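Local coordinates for protein alkaline phosphatase (Thermus thermophilus, PDB 7KWD) that probably hydrolyses phosphate monoesters as a homodimeric alkaline phosphatase that binds zinc and magnesium ions, at residues H230-L242 and L342-R354. Numbering follows the deposited sequence.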
loop_
_atom_site.group_PDB
_atom_site.type_symbol
_atom_site.label_atom_id
_atom_site.label_comp_id
_atom_site.label_asym_id
_atom_site.label_seq_id
_atom_site.Cartn_x
_atom_site.Cartn_y
_atom_site.Cartn_z
ATOM N N HIS A 230 22.403 -5.108 14.869
ATOM C CA HIS A 230 21.252 -4.227 15.060
ATOM C C HIS A 230 20.701 -4.358 16.474
ATOM O O HIS A 230 20.839 -5.394 17.128
ATOM C CB HIS A 230 20.141 -4.563 14.084
ATOM C CG HIS A 230 20.579 -4.577 12.664
ATOM N ND1 HIS A 230 21.132 -3.478 12.059
ATOM C CD2 HIS A 230 20.528 -5.544 11.721
ATOM C CE1 HIS A 230 21.426 -3.772 10.803
ATOM N NE2 HIS A 230 21.057 -5.016 10.570
ATOM N N VAL A 231 20.094 -3.283 16.957
ATOM C CA VAL A 231 19.396 -3.343 18.249
ATOM C C VAL A 231 18.239 -4.321 18.130
ATOM O O VAL A 231 17.608 -4.404 17.057
ATOM C CB VAL A 231 18.895 -1.948 18.670
ATOM C CG1 VAL A 231 18.245 -1.995 20.036
ATOM C CG2 VAL A 231 20.056 -0.979 18.649
ATOM N N PRO A 232 17.949 -5.113 19.161
ATOM C CA PRO A 232 16.829 -6.056 19.070
ATOM C C PRO A 232 15.493 -5.379 18.761
ATOM O O PRO A 232 15.214 -4.253 19.186
ATOM C CB PRO A 232 16.808 -6.716 20.460
ATOM C CG PRO A 232 18.249 -6.632 20.942
ATOM C CD PRO A 232 18.786 -5.333 20.362
ATOM N N TYR A 233 14.646 -6.133 18.059
ATOM C CA TYR A 233 13.254 -5.743 17.875
ATOM C C TYR A 233 12.582 -5.384 19.193
ATOM O O TYR A 233 12.827 -6.017 20.232
ATOM C CB TYR A 233 12.487 -6.877 17.228
ATOM C CG TYR A 233 12.875 -7.227 15.834
ATOM C CD1 TYR A 233 12.484 -6.420 14.771
ATOM C CD2 TYR A 233 13.592 -8.402 15.561
ATOM C CE1 TYR A 233 12.812 -6.770 13.446
ATOM C CE2 TYR A 233 13.927 -8.748 14.267
ATOM C CZ TYR A 233 13.540 -7.921 13.211
ATOM O OH TYR A 233 13.853 -8.227 11.910
ATOM N N GLU A 234 11.694 -4.392 19.131
ATOM C CA GLU A 234 10.842 -4.076 20.277
ATOM C C GLU A 234 10.171 -5.321 20.878
ATOM O O GLU A 234 10.102 -5.464 22.100
ATOM C CB GLU A 234 9.781 -3.052 19.868
ATOM C CG GLU A 234 8.776 -2.698 20.962
ATOM C CD GLU A 234 9.374 -1.981 22.166
ATOM O OE1 GLU A 234 10.525 -1.466 22.126
ATOM O OE2 GLU A 234 8.678 -1.962 23.200
ATOM N N ILE A 235 9.663 -6.227 20.044
ATOM C CA ILE A 235 8.956 -7.370 20.625
ATOM C C ILE A 235 9.893 -8.172 21.522
ATOM O O ILE A 235 9.482 -8.702 22.558
ATOM C CB ILE A 235 8.326 -8.239 19.515
ATOM C CG1 ILE A 235 7.337 -9.226 20.140
ATOM C CG2 ILE A 235 9.379 -8.966 18.681
ATOM C CD1 ILE A 235 6.535 -10.034 19.145
ATOM N N ASP A 236 11.164 -8.247 21.159
ATOM C CA ASP A 236 12.124 -9.021 21.938
ATOM C C ASP A 236 12.562 -8.239 23.172
ATOM O O ASP A 236 12.615 -8.794 24.272
ATOM C CB ASP A 236 13.303 -9.407 21.038
ATOM C CG ASP A 236 12.881 -10.304 19.863
ATOM O OD1 ASP A 236 11.983 -11.144 20.044
ATOM O OD2 ASP A 236 13.449 -10.182 18.749
ATOM N N ARG A 237 12.812 -6.940 23.027
ATOM C CA ARG A 237 13.132 -6.115 24.184
ATOM C C ARG A 237 12.020 -6.187 25.219
ATOM O O ARG A 237 12.288 -6.298 26.424
ATOM C CB ARG A 237 13.353 -4.666 23.731
ATOM C CG ARG A 237 13.605 -3.663 24.838
ATOM C CD ARG A 237 13.306 -2.225 24.378
ATOM N NE ARG A 237 11.875 -1.993 24.494
ATOM C CZ ARG A 237 11.273 -1.684 25.638
ATOM N NH1 ARG A 237 11.997 -1.543 26.744
ATOM N NH2 ARG A 237 9.965 -1.494 25.676
ATOM N N ARG A 238 10.766 -6.100 24.760
ATOM C CA ARG A 238 9.622 -5.974 25.652
ATOM C C ARG A 238 9.367 -7.269 26.418
ATOM O O ARG A 238 9.167 -7.240 27.633
ATOM C CB ARG A 238 8.377 -5.579 24.848
ATOM C CG ARG A 238 7.115 -5.332 25.690
ATOM C CD ARG A 238 5.995 -4.659 24.854
ATOM N NE ARG A 238 6.366 -3.272 24.584
ATOM C CZ ARG A 238 6.035 -2.260 25.368
ATOM N NH1 ARG A 238 5.291 -2.486 26.444
ATOM N NH2 ARG A 238 6.432 -1.024 25.071
ATOM N N PHE A 239 9.390 -8.412 25.730
ATOM C CA PHE A 239 8.925 -9.670 26.293
ATOM C C PHE A 239 10.018 -10.666 26.636
ATOM O O PHE A 239 9.725 -11.644 27.321
ATOM C CB PHE A 239 7.948 -10.339 25.327
ATOM C CG PHE A 239 6.736 -9.535 25.079
ATOM C CD1 PHE A 239 5.887 -9.206 26.122
ATOM C CD2 PHE A 239 6.446 -9.079 23.818
ATOM C CE1 PHE A 239 4.765 -8.444 25.898
ATOM C CE2 PHE A 239 5.317 -8.324 23.590
ATOM C CZ PHE A 239 4.480 -8.006 24.628
ATOM N N GLN A 240 11.245 -10.471 26.173
ATOM C CA GLN A 240 12.324 -11.390 26.472
ATOM C C GLN A 240 13.386 -10.758 27.355
ATOM O O GLN A 240 14.487 -11.289 27.442
ATOM C CB GLN A 240 12.978 -11.917 25.191
ATOM C CG GLN A 240 12.029 -12.533 24.229
ATOM C CD GLN A 240 11.406 -13.804 24.778
ATOM O OE1 GLN A 240 12.067 -14.560 25.488
ATOM N NE2 GLN A 240 10.123 -14.053 24.435
ATOM N N GLY A 241 13.101 -9.605 27.954
ATOM C CA GLY A 241 13.963 -9.042 28.962
ATOM C C GLY A 241 15.334 -8.617 28.502
ATOM O O GLY A 241 16.237 -8.503 29.324
ATOM N N LEU A 242 15.524 -8.364 27.212
ATOM C CA LEU A 242 16.851 -8.007 26.731
ATOM C C LEU A 242 17.217 -6.619 27.240
ATOM O O LEU A 242 16.403 -5.689 27.194
ATOM C CB LEU A 242 16.912 -8.066 25.212
ATOM C CG LEU A 242 16.344 -9.329 24.608
ATOM C CD1 LEU A 242 16.473 -9.292 23.103
ATOM C CD2 LEU A 242 17.048 -10.555 25.144
ATOM N N LEU A 342 -2.208 -11.418 17.137
ATOM C CA LEU A 342 -0.876 -10.889 17.372
ATOM C C LEU A 342 -0.597 -10.674 18.841
ATOM O O LEU A 342 0.578 -10.651 19.239
ATOM C CB LEU A 342 -0.679 -9.566 16.620
ATOM C CG LEU A 342 -0.765 -9.646 15.102
ATOM C CD1 LEU A 342 -0.207 -8.379 14.432
ATOM C CD2 LEU A 342 -0.009 -10.845 14.550
ATOM N N GLU A 343 -1.636 -10.483 19.660
ATOM C CA GLU A 343 -1.385 -10.134 21.053
ATOM C C GLU A 343 -0.652 -11.244 21.808
ATOM O O GLU A 343 0.128 -10.908 22.718
ATOM C CB GLU A 343 -2.704 -9.785 21.766
ATOM C CG GLU A 343 -2.495 -9.252 23.207
ATOM C CD GLU A 343 -3.784 -8.665 23.848
ATOM O OE1 GLU A 343 -3.686 -7.875 24.813
ATOM O OE2 GLU A 343 -4.894 -8.998 23.387
ATOM N N PRO A 344 -0.848 -12.534 21.512
ATOM C CA PRO A 344 -0.083 -13.580 22.216
ATOM C C PRO A 344 1.382 -13.640 21.858
ATOM O O PRO A 344 2.132 -14.295 22.598
ATOM C CB PRO A 344 -0.787 -14.888 21.793
ATOM C CG PRO A 344 -2.219 -14.441 21.466
ATOM C CD PRO A 344 -1.998 -13.104 20.773
ATOM N N GLN A 345 1.818 -13.018 20.755
ATOM C CA GLN A 345 3.214 -13.147 20.341
ATOM C C GLN A 345 4.146 -12.525 21.372
ATOM O O GLN A 345 3.828 -11.518 22.003
ATOM C CB GLN A 345 3.421 -12.521 18.968
ATOM C CG GLN A 345 2.655 -13.266 17.910
ATOM C CD GLN A 345 3.139 -12.961 16.536
ATOM O OE1 GLN A 345 4.121 -12.268 16.370
ATOM N NE2 GLN A 345 2.463 -13.499 15.534
ATOM N N ARG A 346 5.294 -13.181 21.578
ATOM C CA ARG A 346 6.238 -12.791 22.611
ATOM C C ARG A 346 7.679 -12.724 22.104
ATOM O O ARG A 346 8.572 -12.353 22.881
ATOM C CB ARG A 346 6.175 -13.761 23.814
ATOM C CG ARG A 346 4.873 -13.723 24.623
ATOM C CD ARG A 346 4.768 -12.464 25.473
ATOM N NE ARG A 346 3.492 -12.421 26.165
ATOM C CZ ARG A 346 2.367 -11.947 25.645
ATOM N NH1 ARG A 346 2.345 -11.448 24.411
ATOM N NH2 ARG A 346 1.261 -11.952 26.370
ATOM N N ALA A 347 7.939 -13.071 20.842
ATOM C CA ALA A 347 9.287 -12.928 20.301
ATOM C C ALA A 347 9.221 -12.912 18.774
ATOM O O ALA A 347 8.224 -13.309 18.160
ATOM C CB ALA A 347 10.213 -14.060 20.788
ATOM N N SER A 348 10.301 -12.426 18.173
ATOM C CA SER A 348 10.432 -12.406 16.727
ATOM C C SER A 348 10.978 -13.730 16.197
ATOM O O SER A 348 11.560 -14.524 16.928
ATOM C CB SER A 348 11.392 -11.291 16.319
ATOM O OG SER A 348 12.703 -11.568 16.826
ATOM N N PHE A 349 10.821 -13.939 14.888
ATOM C CA PHE A 349 11.481 -15.053 14.213
ATOM C C PHE A 349 12.993 -15.033 14.442
ATOM O O PHE A 349 13.629 -16.088 14.484
ATOM C CB PHE A 349 11.190 -14.991 12.712
ATOM C CG PHE A 349 9.790 -15.426 12.315
ATOM C CD1 PHE A 349 9.036 -16.258 13.123
ATOM C CD2 PHE A 349 9.245 -15.014 11.104
ATOM C CE1 PHE A 349 7.777 -16.666 12.728
ATOM C CE2 PHE A 349 7.989 -15.409 10.719
ATOM C CZ PHE A 349 7.256 -16.246 11.529
ATOM N N GLU A 350 13.583 -13.843 14.543
ATOM C CA GLU A 350 15.028 -13.713 14.716
ATOM C C GLU A 350 15.459 -14.271 16.052
ATOM O O GLU A 350 16.497 -14.938 16.160
ATOM C CB GLU A 350 15.425 -12.240 14.594
ATOM C CG GLU A 350 16.836 -11.897 15.058
ATOM C CD GLU A 350 17.155 -10.406 14.886
ATOM O OE1 GLU A 350 17.115 -9.660 15.891
ATOM O OE2 GLU A 350 17.432 -9.980 13.744
ATOM N N HIS A 351 14.668 -14.000 17.083
ATOM C CA HIS A 351 14.981 -14.511 18.411
ATOM C C HIS A 351 14.704 -16.000 18.491
ATOM O O HIS A 351 15.540 -16.765 18.982
ATOM C CB HIS A 351 14.176 -13.735 19.420
ATOM C CG HIS A 351 14.423 -14.126 20.830
ATOM N ND1 HIS A 351 15.417 -13.556 21.590
ATOM C CD2 HIS A 351 13.780 -15.003 21.633
ATOM C CE1 HIS A 351 15.370 -14.061 22.806
ATOM N NE2 HIS A 351 14.383 -14.937 22.860
ATOM N N MET A 352 13.565 -16.437 17.954
ATOM C CA MET A 352 13.296 -17.862 17.834
ATOM C C MET A 352 14.471 -18.581 17.186
ATOM O O MET A 352 14.985 -19.558 17.731
ATOM C CB MET A 352 12.007 -18.090 17.040
ATOM C CG MET A 352 10.744 -17.621 17.808
ATOM S SD MET A 352 9.204 -17.558 16.825
ATOM C CE MET A 352 9.094 -19.353 16.397
ATOM N N LEU A 353 14.923 -18.101 16.024
ATOM C CA LEU A 353 16.038 -18.757 15.348
ATOM C C LEU A 353 17.261 -18.804 16.259
ATOM O O LEU A 353 17.970 -19.812 16.329
ATOM C CB LEU A 353 16.363 -18.026 14.061
ATOM C CG LEU A 353 15.932 -18.593 12.716
ATOM C CD1 LEU A 353 14.957 -19.744 12.816
ATOM C CD2 LEU A 353 15.330 -17.488 11.820
ATOM N N ARG A 354 17.518 -17.724 16.978
ATOM C CA ARG A 354 18.644 -17.712 17.903
ATOM C C ARG A 354 18.469 -18.792 18.966
ATOM O O ARG A 354 19.378 -19.580 19.221
ATOM C CB ARG A 354 18.740 -16.312 18.492
ATOM C CG ARG A 354 19.981 -15.940 19.213
ATOM C CD ARG A 354 19.817 -14.491 19.684
ATOM N NE ARG A 354 19.819 -13.543 18.562
ATOM C CZ ARG A 354 19.034 -12.462 18.441
ATOM N NH1 ARG A 354 18.112 -12.136 19.369
ATOM N NH2 ARG A 354 19.182 -11.694 17.361
HETATM O O HOH W 1 15.761 -9.206 18.346
HETATM O O HOH W 2 15.998 -9.934 11.640
#
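Asp236 of helix 234-239 takes hold of Ser348, the N-cap residue of helix 349-356, with both carboxylate oxygens: OD1 accepts from Ser348 N at 2.8 Å, met on its syn side, and OD2 accepts a very short hydrogen bond, 2.5 Å, from Ser348 OG. Ser348 OG, set between its own backbone N and carbonyl carbon, also accepts from His351 N, the capping bond, so one hydroxyl caps its helix while donating to the neighbouring one. A water links Asp236 OD2 to Glu350 OE1, whose carboxylate lies against CE2 of Tyr233 and is paired through OE2 with Arg273.

Farther along, Gln240 NE2 points almost straight at Arg346 O (2.8 Å, 173°), coming from above the carbonyl plane, while its CG rests over a face of the His351 ring, 3.9 Å from the centroid. Arg346 bends at chi2 (-73°), which lays CD and then the guanidinium over one face of Phe239; CZ sits 4.6 Å from the ring centroid, a cation-pi stack with the planes 21° apart. Arg238 CG packs on the opposite face. Arg346 NH1 also donates to Glu343 O and Gln345 O, which, with the stack, should limit how the guanidinium can turn. A leucine in place of Arg346 would probably leave that face of Phe239 without its cationic partner and those two carbonyls without this donor.

Tyr233 also packs on helix 273-280, which carries the zinc ligands Asp275 and His279. The buried carboxylate of Asp236, gripped by backbone and hydroxyl near the N-terminus of helix 349-356, is likely to be stabilised as an anion, though nearby Glu350, itself paired with Arg273, would oppose this in part.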